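Side-chain contacts in intergenic-region protein (Escherichia coli CFT073, PDB 2WJ9), which probably protects incoming DNA from host restriction by inhibiting restriction enzymes: residues V71-R76 / L141-H146; Q62-I67 / G101-A106; D165-H170 / A175-I180; E115-F120 / E133-A138. One frame throughout, in Å; residues are numbered along the deposited sequence.

Contact 1 (V71-R76 / L141-H146). With SO4 (sulfate ion), chain H.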
loop_
_atom_site.group_PDB
_atom_site.type_symbol
_atom_site.label_atom_id
_atom_site.label_comp_id
_atom_site.label_asym_id
_atom_site.label_seq_id
_atom_site.Cartn_x
_atom_site.Cartn_y
_atom_site.Cartn_z
ATOM N N VAL B 71 7.093 11.804 16.579
ATOM C CA VAL B 71 7.335 11.526 17.995
ATOM C C VAL B 71 6.009 11.312 18.738
ATOM O O VAL B 71 5.998 10.740 19.829
ATOM C CB VAL B 71 8.162 12.644 18.664
ATOM C CG1 VAL B 71 7.319 13.892 18.839
ATOM C CG2 VAL B 71 8.728 12.168 20.003
ATOM N N THR B 72 4.907 11.757 18.130
ATOM C CA THR B 72 3.564 11.608 18.719
ATOM C C THR B 72 2.846 10.312 18.322
ATOM O O THR B 72 1.773 10.002 18.865
ATOM C CB THR B 72 2.625 12.795 18.334
ATOM O OG1 THR B 72 2.187 12.657 16.973
ATOM C CG2 THR B 72 3.315 14.131 18.532
ATOM N N LEU B 73 3.398 9.554 17.384
ATOM C CA LEU B 73 2.685 8.371 16.867
ATOM C C LEU B 73 2.407 7.329 17.973
ATOM O O LEU B 73 1.294 6.783 18.056
ATOM C CB LEU B 73 3.419 7.755 15.667
ATOM C CG LEU B 73 3.364 8.576 14.370
ATOM C CD1 LEU B 73 4.349 8.032 13.317
ATOM C CD2 LEU B 73 1.949 8.635 13.815
ATOM N N GLU B 74 3.402 7.046 18.816
ATOM C CA GLU B 74 3.208 6.064 19.887
ATOM C C GLU B 74 2.061 6.475 20.849
ATOM O O GLU B 74 1.149 5.684 21.082
ATOM C CB GLU B 74 4.528 5.722 20.614
ATOM C CG GLU B 74 4.324 4.842 21.854
ATOM C CD GLU B 74 5.591 4.153 22.359
ATOM O OE1 GLU B 74 5.708 3.989 23.591
ATOM O OE2 GLU B 74 6.469 3.772 21.551
ATOM N N PRO B 75 2.096 7.703 21.412
ATOM C CA PRO B 75 0.914 8.217 22.127
ATOM C C PRO B 75 -0.421 8.138 21.360
ATOM O O PRO B 75 -1.472 7.876 21.972
ATOM C CB PRO B 75 1.280 9.682 22.384
ATOM C CG PRO B 75 2.736 9.689 22.451
ATOM C CD PRO B 75 3.231 8.638 21.516
ATOM N N ARG B 76 -0.402 8.391 20.058
ATOM C CA ARG B 76 -1.637 8.328 19.254
ATOM C C ARG B 76 -2.195 6.895 19.144
ATOM O O ARG B 76 -3.414 6.697 19.180
ATOM C CB ARG B 76 -1.437 8.947 17.865
ATOM C CG ARG B 76 -1.360 10.470 17.886
ATOM C CD ARG B 76 -1.087 11.062 16.504
ATOM N NE ARG B 76 -0.561 12.416 16.589
ATOM C CZ ARG B 76 -1.266 13.498 16.899
ATOM N NH1 ARG B 76 -2.566 13.418 17.186
ATOM N NH2 ARG B 76 -0.656 14.676 16.944
ATOM N N LEU B 141 -3.308 0.689 12.408
ATOM C CA LEU B 141 -3.963 1.018 11.132
ATOM C C LEU B 141 -4.764 2.318 11.202
ATOM O O LEU B 141 -4.658 3.162 10.311
ATOM C CB LEU B 141 -4.846 -0.134 10.649
ATOM C CG LEU B 141 -4.074 -1.366 10.162
ATOM C CD1 LEU B 141 -5.007 -2.572 9.992
ATOM C CD2 LEU B 141 -3.305 -1.054 8.844
ATOM N N MET B 142 -5.572 2.466 12.251
ATOM C CA MET B 142 -6.388 3.668 12.456
ATOM C C MET B 142 -5.501 4.900 12.617
ATOM O O MET B 142 -5.784 5.971 12.060
ATOM C CB MET B 142 -7.260 3.503 13.708
ATOM C CG MET B 142 -8.259 2.361 13.633
ATOM S SD MET B 142 -9.512 2.614 12.363
ATOM C CE MET B 142 -10.591 3.826 13.127
ATOM N N THR B 143 -4.429 4.745 13.393
ATOM C CA THR B 143 -3.459 5.830 13.614
ATOM C C THR B 143 -2.822 6.292 12.291
ATOM O O THR B 143 -2.809 7.487 11.988
ATOM C CB THR B 143 -2.334 5.388 14.582
ATOM O OG1 THR B 143 -2.920 4.981 15.825
ATOM C CG2 THR B 143 -1.334 6.536 14.821
ATOM N N TYR B 144 -2.319 5.343 11.509
ATOM C CA TYR B 144 -1.606 5.662 10.263
ATOM C C TYR B 144 -2.523 6.312 9.212
ATOM O O TYR B 144 -2.140 7.278 8.537
ATOM C CB TYR B 144 -0.923 4.416 9.664
ATOM C CG TYR B 144 0.142 3.711 10.512
ATOM C CD1 TYR B 144 0.603 4.243 11.724
ATOM C CD2 TYR B 144 0.716 2.500 10.068
ATOM C CE1 TYR B 144 1.586 3.575 12.484
ATOM C CE2 TYR B 144 1.684 1.835 10.822
ATOM C CZ TYR B 144 2.110 2.368 12.023
ATOM O OH TYR B 144 3.060 1.727 12.784
ATOM N N SER B 145 -3.728 5.777 9.061
ATOM C CA SER B 145 -4.674 6.301 8.076
ATOM C C SER B 145 -5.118 7.724 8.434
ATOM O O SER B 145 -5.155 8.602 7.575
ATOM C CB SER B 145 -5.884 5.370 7.925
ATOM O OG SER B 145 -6.455 5.022 9.177
ATOM N N HIS B 146 -5.449 7.945 9.705
ATOM C CA HIS B 146 -5.816 9.269 10.183
ATOM C C HIS B 146 -4.678 10.269 9.966
ATOM O O HIS B 146 -4.879 11.360 9.442
ATOM C CB HIS B 146 -6.219 9.197 11.665
ATOM C CG HIS B 146 -6.778 10.471 12.213
ATOM N ND1 HIS B 146 -5.982 11.497 12.682
ATOM C CD2 HIS B 146 -8.059 10.868 12.413
ATOM C CE1 HIS B 146 -6.751 12.477 13.120
ATOM N NE2 HIS B 146 -8.014 12.121 12.970
HETATM S S SO4 H . -5.891 11.905 17.520
HETATM O O1 SO4 H . -6.913 11.152 16.788
HETATM O O2 SO4 H . -6.249 11.962 18.935
HETATM O O3 SO4 H . -4.631 11.173 17.299
HETATM O O4 SO4 H . -5.841 13.281 17.002
#

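Contact 2 (Q62-I67 / G101-A106)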
loop_
_atom_site.group_PDB
_atom_site.type_symbol
_atom_site.label_atom_id
_atom_site.label_comp_id
_atom_site.label_asym_id
_atom_site.label_seq_id
_atom_site.Cartn_x
_atom_site.Cartn_y
_atom_site.Cartn_z
ATOM N N GLN B 62 13.988 6.144 13.007
ATOM C CA GLN B 62 14.552 5.298 11.946
ATOM C C GLN B 62 13.519 4.953 10.865
ATOM O O GLN B 62 13.831 5.015 9.669
ATOM C CB GLN B 62 15.169 4.020 12.538
ATOM C CG GLN B 62 15.698 3.011 11.525
ATOM C CD GLN B 62 16.554 1.914 12.170
ATOM O OE1 GLN B 62 17.272 2.160 13.142
ATOM N NE2 GLN B 62 16.466 0.697 11.634
ATOM N N HIS B 63 12.298 4.613 11.291
ATOM C CA HIS B 63 11.239 4.156 10.366
ATOM C C HIS B 63 10.191 5.218 10.002
ATOM O O HIS B 63 9.501 5.074 8.990
ATOM C CB HIS B 63 10.539 2.906 10.922
ATOM C CG HIS B 63 11.439 1.713 11.047
ATOM N ND1 HIS B 63 11.687 0.855 9.995
ATOM C CD2 HIS B 63 12.162 1.244 12.091
ATOM C CE1 HIS B 63 12.519 -0.093 10.391
ATOM N NE2 HIS B 63 12.825 0.121 11.658
ATOM N N PHE B 64 10.086 6.273 10.808
ATOM C CA PHE B 64 9.004 7.267 10.656
ATOM C C PHE B 64 9.504 8.728 10.622
ATOM O O PHE B 64 8.695 9.650 10.523
ATOM C CB PHE B 64 7.956 7.107 11.781
ATOM C CG PHE B 64 7.255 5.763 11.795
ATOM C CD1 PHE B 64 6.004 5.604 11.202
ATOM C CD2 PHE B 64 7.843 4.659 12.408
ATOM C CE1 PHE B 64 5.350 4.372 11.219
ATOM C CE2 PHE B 64 7.204 3.423 12.423
ATOM C CZ PHE B 64 5.960 3.275 11.835
ATOM N N GLY B 65 10.821 8.941 10.658
ATOM C CA GLY B 65 11.389 10.287 10.842
ATOM C C GLY B 65 11.140 11.331 9.749
ATOM O O GLY B 65 11.439 12.515 9.941
ATOM N N LEU B 66 10.626 10.907 8.598
ATOM C CA LEU B 66 10.278 11.826 7.509
ATOM C C LEU B 66 8.868 12.403 7.656
ATOM O O LEU B 66 8.498 13.322 6.924
ATOM C CB LEU B 66 10.400 11.128 6.147
ATOM C CG LEU B 66 11.797 10.661 5.722
ATOM C CD1 LEU B 66 11.703 9.853 4.422
ATOM C CD2 LEU B 66 12.751 11.826 5.575
ATOM N N ILE B 67 8.099 11.883 8.614
ATOM C CA ILE B 67 6.680 12.207 8.753
ATOM C C ILE B 67 6.479 13.261 9.841
ATOM O O ILE B 67 7.003 13.113 10.942
ATOM C CB ILE B 67 5.855 10.935 9.106
ATOM C CG1 ILE B 67 5.986 9.880 7.988
ATOM C CG2 ILE B 67 4.376 11.296 9.378
ATOM C CD1 ILE B 67 5.587 8.456 8.418
ATOM N N GLY B 101 8.926 -3.538 4.507
ATOM C CA GLY B 101 9.308 -2.189 4.941
ATOM C C GLY B 101 8.387 -1.552 5.974
ATOM O O GLY B 101 8.656 -0.458 6.459
ATOM N N GLY B 102 7.310 -2.243 6.323
ATOM C CA GLY B 102 6.370 -1.737 7.322
ATOM C C GLY B 102 6.889 -1.863 8.737
ATOM O O GLY B 102 7.947 -2.443 8.986
ATOM N N ALA B 103 6.142 -1.307 9.681
ATOM C CA ALA B 103 6.515 -1.374 11.093
ATOM C C ALA B 103 5.285 -1.043 11.940
ATOM O O ALA B 103 4.396 -0.299 11.495
ATOM C CB ALA B 103 7.672 -0.404 11.397
ATOM N N PHE B 104 5.229 -1.602 13.144
ATOM C CA PHE B 104 4.085 -1.382 14.040
ATOM C C PHE B 104 4.413 -1.708 15.505
ATOM O O PHE B 104 5.528 -2.101 15.844
ATOM C CB PHE B 104 2.856 -2.165 13.547
ATOM C CG PHE B 104 2.990 -3.660 13.642
ATOM C CD1 PHE B 104 2.422 -4.355 14.694
ATOM C CD2 PHE B 104 3.673 -4.379 12.665
ATOM C CE1 PHE B 104 2.525 -5.739 14.784
ATOM C CE2 PHE B 104 3.781 -5.767 12.749
ATOM C CZ PHE B 104 3.208 -6.446 13.802
ATOM N N MET B 105 3.447 -1.505 16.389
ATOM C CA MET B 105 3.602 -1.891 17.790
ATOM C C MET B 105 2.375 -2.664 18.242
ATOM O O MET B 105 1.261 -2.359 17.823
ATOM C CB MET B 105 3.832 -0.667 18.689
ATOM C CG MET B 105 2.660 0.293 18.789
ATOM S SD MET B 105 3.004 1.806 19.737
ATOM C CE MET B 105 3.906 1.146 21.113
ATOM N N ALA B 106 2.590 -3.668 19.084
ATOM C CA ALA B 106 1.493 -4.503 19.591
ATOM C C ALA B 106 1.934 -5.301 20.811
ATOM O O ALA B 106 3.127 -5.440 21.067
ATOM C CB ALA B 106 1.030 -5.462 18.486
#

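Contact 3 (D165-H170 / A175-I180)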
loop_
_atom_site.group_PDB
_atom_site.type_symbol
_atom_site.label_atom_id
_atom_site.label_comp_id
_atom_site.label_asym_id
_atom_site.label_seq_id
_atom_site.Cartn_x
_atom_site.Cartn_y
_atom_site.Cartn_z
ATOM N N ASP B 165 -1.520 -4.717 4.295
ATOM C CA ASP B 165 -1.223 -6.008 3.644
ATOM C C ASP B 165 -0.974 -7.137 4.654
ATOM O O ASP B 165 -1.446 -8.254 4.461
ATOM C CB ASP B 165 -0.007 -5.900 2.713
ATOM C CG ASP B 165 -0.347 -5.346 1.343
ATOM O OD1 ASP B 165 -1.522 -4.991 1.078
ATOM O OD2 ASP B 165 0.585 -5.282 0.506
ATOM N N TYR B 166 -0.236 -6.841 5.718
ATOM C CA TYR B 166 -0.030 -7.797 6.813
ATOM C C TYR B 166 -1.365 -8.201 7.464
ATOM O O TYR B 166 -1.583 -9.392 7.761
ATOM C CB TYR B 166 0.929 -7.210 7.854
ATOM C CG TYR B 166 1.307 -8.159 8.970
ATOM C CD1 TYR B 166 2.021 -9.325 8.712
ATOM C CD2 TYR B 166 0.978 -7.879 10.292
ATOM C CE1 TYR B 166 2.379 -10.188 9.734
ATOM C CE2 TYR B 166 1.328 -8.739 11.314
ATOM C CZ TYR B 166 2.033 -9.893 11.034
ATOM O OH TYR B 166 2.392 -10.761 12.049
ATOM N N ALA B 167 -2.256 -7.218 7.657
ATOM C CA ALA B 167 -3.601 -7.468 8.204
ATOM C C ALA B 167 -4.425 -8.354 7.271
ATOM O O ALA B 167 -5.154 -9.241 7.729
ATOM C CB ALA B 167 -4.334 -6.154 8.456
ATOM N N LEU B 168 -4.293 -8.125 5.960
ATOM C CA LEU B 168 -5.036 -8.902 4.971
ATOM C C LEU B 168 -4.609 -10.369 4.943
ATOM O O LEU B 168 -5.383 -11.215 4.511
ATOM C CB LEU B 168 -4.925 -8.271 3.571
ATOM C CG LEU B 168 -5.730 -6.973 3.390
ATOM C CD1 LEU B 168 -5.355 -6.251 2.083
ATOM C CD2 LEU B 168 -7.225 -7.247 3.435
ATOM N N GLN B 169 -3.390 -10.663 5.397
ATOM C CA GLN B 169 -2.882 -12.039 5.458
ATOM C C GLN B 169 -3.058 -12.689 6.838
ATOM O O GLN B 169 -2.764 -13.874 7.005
ATOM C CB GLN B 169 -1.395 -12.081 5.080
ATOM C CG GLN B 169 -1.093 -11.675 3.629
ATOM C CD GLN B 169 0.364 -11.855 3.237
ATOM O OE1 GLN B 169 1.200 -12.306 4.028
ATOM N NE2 GLN B 169 0.674 -11.518 1.986
ATOM N N HIS B 170 -3.529 -11.912 7.814
ATOM C CA HIS B 170 -3.559 -12.326 9.232
ATOM C C HIS B 170 -4.713 -13.294 9.509
ATOM O O HIS B 170 -5.780 -13.149 8.921
ATOM C CB HIS B 170 -3.698 -11.080 10.118
ATOM C CG HIS B 170 -3.315 -11.297 11.551
ATOM N ND1 HIS B 170 -4.195 -11.788 12.492
ATOM C CD2 HIS B 170 -2.158 -11.053 12.212
ATOM C CE1 HIS B 170 -3.588 -11.865 13.664
ATOM N NE2 HIS B 170 -2.348 -11.432 13.521
ATOM N N ALA B 175 -11.823 -9.888 11.851
ATOM C CA ALA B 175 -12.053 -9.036 13.022
ATOM C C ALA B 175 -11.350 -7.677 12.897
ATOM O O ALA B 175 -11.918 -6.645 13.240
ATOM C CB ALA B 175 -11.623 -9.753 14.301
ATOM N N ILE B 176 -10.114 -7.673 12.396
ATOM C CA ILE B 176 -9.363 -6.420 12.229
ATOM C C ILE B 176 -10.088 -5.488 11.253
ATOM O O ILE B 176 -10.269 -4.307 11.537
ATOM C CB ILE B 176 -7.922 -6.676 11.726
ATOM C CG1 ILE B 176 -7.110 -7.443 12.771
ATOM C CG2 ILE B 176 -7.214 -5.345 11.347
ATOM C CD1 ILE B 176 -5.814 -8.067 12.232
ATOM N N MET B 177 -10.516 -6.030 10.114
ATOM C CA MET B 177 -11.174 -5.229 9.081
ATOM C C MET B 177 -12.554 -4.769 9.534
ATOM O O MET B 177 -13.020 -3.712 9.124
ATOM C CB MET B 177 -11.289 -6.012 7.773
ATOM C CG MET B 177 -9.954 -6.208 7.081
ATOM S SD MET B 177 -9.279 -4.641 6.486
ATOM C CE MET B 177 -7.541 -4.969 6.603
ATOM N N ARG B 178 -13.199 -5.562 10.386
ATOM C CA ARG B 178 -14.517 -5.204 10.929
ATOM C C ARG B 178 -14.422 -3.975 11.830
ATOM O O ARG B 178 -15.244 -3.061 11.742
ATOM C CB ARG B 178 -15.119 -6.387 11.698
ATOM C CG ARG B 178 -16.317 -6.059 12.578
ATOM C CD ARG B 178 -17.050 -7.341 12.983
ATOM N NE ARG B 178 -18.219 -7.090 13.816
ATOM C CZ ARG B 178 -19.383 -6.619 13.378
ATOM N NH1 ARG B 178 -19.559 -6.323 12.091
ATOM N NH2 ARG B 178 -20.382 -6.440 14.235
ATOM N N ILE B 179 -13.414 -3.960 12.696
ATOM C CA ILE B 179 -13.282 -2.888 13.675
ATOM C C ILE B 179 -12.855 -1.565 13.031
ATOM O O ILE B 179 -13.280 -0.500 13.476
ATOM C CB ILE B 179 -12.347 -3.293 14.857
ATOM C CG1 ILE B 179 -12.666 -2.472 16.114
ATOM C CG2 ILE B 179 -10.892 -3.153 14.475
ATOM C CD1 ILE B 179 -14.001 -2.823 16.760
ATOM N N ILE B 180 -12.046 -1.625 11.975
ATOM C CA ILE B 180 -11.556 -0.401 11.327
ATOM C C ILE B 180 -12.433 0.072 10.167
ATOM O O ILE B 180 -12.147 1.111 9.572
ATOM C CB ILE B 180 -10.091 -0.550 10.819
ATOM C CG1 ILE B 180 -9.987 -1.541 9.656
ATOM C CG2 ILE B 180 -9.176 -0.973 11.956
ATOM C CD1 ILE B 180 -8.668 -1.448 8.904
#

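Contact 4 (E115-F120 / E133-A138)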
loop_
_atom_site.group_PDB
_atom_site.type_symbol
_atom_site.label_atom_id
_atom_site.label_comp_id
_atom_site.label_asym_id
_atom_site.label_seq_id
_atom_site.Cartn_x
_atom_site.Cartn_y
_atom_site.Cartn_z
ATOM N N GLU B 115 -6.322 -15.721 25.960
ATOM C CA GLU B 115 -6.572 -14.321 26.301
ATOM C C GLU B 115 -7.089 -13.563 25.080
ATOM O O GLU B 115 -6.471 -13.603 24.013
ATOM C CB GLU B 115 -5.294 -13.657 26.824
ATOM C CG GLU B 115 -5.540 -12.400 27.670
ATOM C CD GLU B 115 -4.310 -11.509 27.803
ATOM O OE1 GLU B 115 -4.446 -10.411 28.387
ATOM O OE2 GLU B 115 -3.216 -11.892 27.323
ATOM N N THR B 116 -8.219 -12.879 25.242
ATOM C CA THR B 116 -8.854 -12.145 24.141
ATOM C C THR B 116 -9.440 -10.817 24.629
ATOM O O THR B 116 -9.900 -10.721 25.768
ATOM C CB THR B 116 -9.968 -12.989 23.480
ATOM O OG1 THR B 116 -10.455 -12.319 22.313
ATOM C CG2 THR B 116 -11.110 -13.211 24.429
ATOM N N TRP B 117 -9.410 -9.801 23.765
ATOM C CA TRP B 117 -9.985 -8.487 24.074
ATOM C C TRP B 117 -11.222 -8.199 23.227
ATOM O O TRP B 117 -11.300 -8.599 22.068
ATOM C CB TRP B 117 -8.973 -7.363 23.828
ATOM C CG TRP B 117 -7.761 -7.360 24.715
ATOM C CD1 TRP B 117 -7.565 -8.072 25.866
ATOM C CD2 TRP B 117 -6.583 -6.567 24.529
ATOM N NE1 TRP B 117 -6.327 -7.782 26.397
ATOM C CE2 TRP B 117 -5.705 -6.861 25.594
ATOM C CE3 TRP B 117 -6.180 -5.647 23.555
ATOM C CZ2 TRP B 117 -4.445 -6.261 25.711
ATOM C CZ3 TRP B 117 -4.928 -5.050 23.671
ATOM C CH2 TRP B 117 -4.076 -5.362 24.739
ATOM N N VAL B 118 -12.178 -7.481 23.808
ATOM C CA VAL B 118 -13.339 -6.989 23.069
ATOM C C VAL B 118 -13.180 -5.501 22.770
ATOM O O VAL B 118 -12.947 -4.700 23.680
ATOM C CB VAL B 118 -14.643 -7.189 23.864
ATOM C CG1 VAL B 118 -15.842 -6.684 23.057
ATOM C CG2 VAL B 118 -14.818 -8.657 24.238
ATOM N N LEU B 119 -13.299 -5.147 21.490
ATOM C CA LEU B 119 -13.176 -3.765 21.031
ATOM C C LEU B 119 -14.507 -3.280 20.469
ATOM O O LEU B 119 -15.306 -4.081 19.981
ATOM C CB LEU B 119 -12.094 -3.650 19.951
ATOM C CG LEU B 119 -10.632 -3.675 20.415
ATOM C CD1 LEU B 119 -10.273 -4.985 21.082
ATOM C CD2 LEU B 119 -9.702 -3.404 19.235
ATOM N N PHE B 120 -14.735 -1.971 20.547
ATOM C CA PHE B 120 -15.922 -1.337 19.965
ATOM C C PHE B 120 -15.553 0.004 19.334
ATOM O O PHE B 120 -14.979 0.869 19.995
ATOM C CB PHE B 120 -17.008 -1.123 21.020
ATOM C CG PHE B 120 -18.197 -0.335 20.517
ATOM C CD1 PHE B 120 -19.099 -0.904 19.627
ATOM C CD2 PHE B 120 -18.396 0.982 20.915
ATOM C CE1 PHE B 120 -20.197 -0.180 19.154
ATOM C CE2 PHE B 120 -19.487 1.713 20.444
ATOM C CZ PHE B 120 -20.386 1.129 19.561
ATOM N N GLU B 133 -2.502 -9.077 20.097
ATOM C CA GLU B 133 -1.726 -8.744 18.871
ATOM C C GLU B 133 -2.602 -8.080 17.816
ATOM O O GLU B 133 -2.240 -7.030 17.268
ATOM C CB GLU B 133 -1.014 -9.958 18.197
ATOM C CG GLU B 133 0.100 -9.497 17.159
ATOM C CD GLU B 133 0.311 -10.370 15.890
ATOM O OE1 GLU B 133 -0.421 -11.352 15.654
ATOM O OE2 GLU B 133 1.250 -10.044 15.097
ATOM N N ALA B 134 -3.737 -8.707 17.508
ATOM C CA ALA B 134 -4.633 -8.194 16.465
ATOM C C ALA B 134 -5.203 -6.807 16.802
ATOM O O ALA B 134 -5.309 -5.940 15.927
ATOM C CB ALA B 134 -5.752 -9.186 16.177
ATOM N N ALA B 135 -5.570 -6.604 18.070
ATOM C CA ALA B 135 -5.986 -5.280 18.555
ATOM C C ALA B 135 -4.934 -4.192 18.290
ATOM O O ALA B 135 -5.259 -3.098 17.818
ATOM C CB ALA B 135 -6.313 -5.344 20.040
ATOM N N GLY B 136 -3.673 -4.497 18.594
ATOM C CA GLY B 136 -2.569 -3.577 18.326
ATOM C C GLY B 136 -2.413 -3.243 16.843
ATOM O O GLY B 136 -2.175 -2.082 16.473
ATOM N N ILE B 137 -2.540 -4.258 15.990
ATOM C CA ILE B 137 -2.508 -4.037 14.536
ATOM C C ILE B 137 -3.633 -3.068 14.128
ATOM O O ILE B 137 -3.395 -2.087 13.416
ATOM C CB ILE B 137 -2.593 -5.371 13.758
ATOM C CG1 ILE B 137 -1.310 -6.199 13.978
ATOM C CG2 ILE B 137 -2.825 -5.106 12.284
ATOM C CD1 ILE B 137 -1.391 -7.633 13.463
ATOM N N ALA B 138 -4.837 -3.319 14.638
ATOM C CA ALA B 138 -6.009 -2.467 14.395
ATOM C C ALA B 138 -5.795 -1.018 14.842
ATOM O O ALA B 138 -6.080 -0.083 14.078
ATOM C CB ALA B 138 -7.242 -3.058 15.074
#

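Contact 1 (V71-R76 / L141-H146)
Thr143 points its methyl group at Leu73 and Arg76, two residues that lie one helical turn apart on the same side of helix 73-84. Its CG2 is 3.9 Å from Arg76 CB and 4.0 Å from Leu73 CD2, the leucine side chain crossing it at a slant. The torsion explains this use of the two branches: CG2 is anti to the backbone N and reaches across, while OG1, beside that N (chi1 -58°), folds back along its own helix and bonds to Ala139 O. The hydroxyl OG1 stays 3.8 Å from Arg76 O, too long for a bond. A small beta-branched residue suits the place because the backbones are close, with 6.4 Å between Arg76 CA and Thr143 CA.

Beyond CB, the arginine leaves the interface. Its extended chain carries the guanidinium outward, and its rotation is fixed from two sides. NE donates to Thr72 OG1 at 2.8 Å (151°), the hydroxyl being tilted out of the guanidinium plane, and NH1 donates to O3 of a sulfate at 3.1 Å (157°). The sulfur lies in that plane, at the group's edge. From the other helix His146 turns a ring face to the same anion, with sulfate O1 3.9 Å from its CE1, near the rim. Arg83 NH2 is also hydrogen-bonded to this sulfate, which probably came from the crystallisation liquor.

Thr143 also touches Val77 and Trp80 of helix 73-84. Other sides of the same turn of helix 132-151 are taken up by helix 154-168, where Tyr144 meets Met156 and Leu163, and by helix 173-180, where Met142 rests on Ile180.

Contact 2 (Q62-I67 / G101-A106)
Phe64 holds CG anti to its carbonyl carbon (chi1 -62°), and a second torsion of -97° turns the ring so that its CE2-CZ rim meets Ala103. CE2 lies 4.0 Å from Ala103 CB, and CZ comes to 3.9 Å from Ala103 O. That oxygen sits at the ring's edge and in its plane, where it faces the slightly positive C-H rim, while its hydrogen bond comes from the hydroxyl of Tyr144. His63 has a similar first torsion and slants across the same methyl, its CG 4.3 Å from Ala103 CB. ND1 of this imidazole is hydrogen-bonded to Ser34 OG. One methyl thus serves two rings, and alanine is small enough to let both approach.

Ala103 opens strand 103-107, which pairs with strand 93-98 in a beta hairpin at one margin of a three-stranded antiparallel sheet. Gly101, in the connection, has a positive phi (96°) at which a CB would jam against the preceding carbonyl. On the other side of the contact, a type I turn from Phe64 to Ile67, closed by Ile67 N to Phe64 O at 3.0 Å, leads the chain away from helix 59-64. His159 of helix 154-168 stacks on the Phe64 ring and donates from NE2 to His63 O.

Contact 3 (D165-H170 / A175-I180)
Ala167 and Ile176 mark the closest approach of the two backbones, their CA atoms 7.1 Å apart. Near Ala167 the helical pattern tightens: Gln169 N bonds to Tyr166 O and only weakly to Asp165 O, and His170 N reaches Ala167 O at 3.1 Å. His170 is then extended, so the chain can double back into helix 173-180 through a short connection between consecutive helices.

Alanine keeps the near point slim. Its CB meets Ile176 CG2 at 4.2 Å and Met177 CE at 3.9 Å. Met177 is bent at its second torsion (-67°), which brings its terminal methyl against both Ala167 and Leu168; the Leu168 and Met177 side chains cross at about a right angle, CD2 3.9 Å from CE. The flexible thioether chain can shape itself to both neighbours at this less buried edge. Deeper in, Ile176 lays CD1 over one face of the His170 ring, 4.1 Å from ND1. The imidazole cannot easily rotate, because ND1 accepts from Glu172 N while NE2 bonds to Glu133 OE1.

The second subunit adds its own contacts: Thr41 of that chain packs on Met177, and its Arg164 forms a salt bridge with Asp165. Helix 132-151 lies against both segments, with Leu141 resting on Ile176 and Ile137 on His170.

Contact 4 (E115-F120 / E133-A138)
Trp117 and Leu119 both rest on Ala135, the third residue of 133-138, near the start of helix 132-151. Glu133 itself points its CB away from the strand, and its OE2 has a weak hydrogen bond with the Tyr166 hydroxyl. Ala134 turns to another side, against Ile176, and its backbone N bonds to Ser131 OG at the start of the helix.

Ala135 follows and carries the contact. Its CB approaches the six-membered ring of Trp117 obliquely, 3.5 Å from CE3 and 3.9 Å from CZ3, and lies 4.0 Å from Leu119 CD2. In a strand, residues 117 and 119 fall on the same face, so indole and isobutyl groups straddle one methyl. With CG anti to the carbonyl carbon, the torsion (chi1 -65°) directs the indole toward Ala135; alanine's single methyl suits the short approach of this flat ring. Gly136 presents its bare CA to Ala106 CB, and Ile137 faces Phe104. One turn after Ala135, Ala138 again points at the strand, its CB too distant to touch and packed instead on Ile179.

The strand belongs to the two-stranded hairpin 117-121/126-130, with Trp117 paired to Met130 through backbone bonds. Helix 73-84 closes one flank, where Met81 touches both Leu119 and Ala135, and Ile179 of helix 173-180 borders Leu119 on another.

In the fold
Helix 132-151 ties the set together: it supplies one segment to contact 1 and one to contact 4, whose centres are about 16 Å apart, and its residues touch contacts 2 and 3. Along the chain, contacts 1 and 2 interlock with alternating segments, contact 4 is nested within the loop that contact 1 closes, and contact 3 comes last. Contacts 2 and 3, with centres about 18 Å apart, lie on opposite sides of the chain's centre, yet Phe104 still meets Tyr166. Contacts 3 and 4 are neighbours, about 11 Å between centres. The three-stranded sheet, the separate hairpin and the surrounding helices are thereby joined into one compact fold.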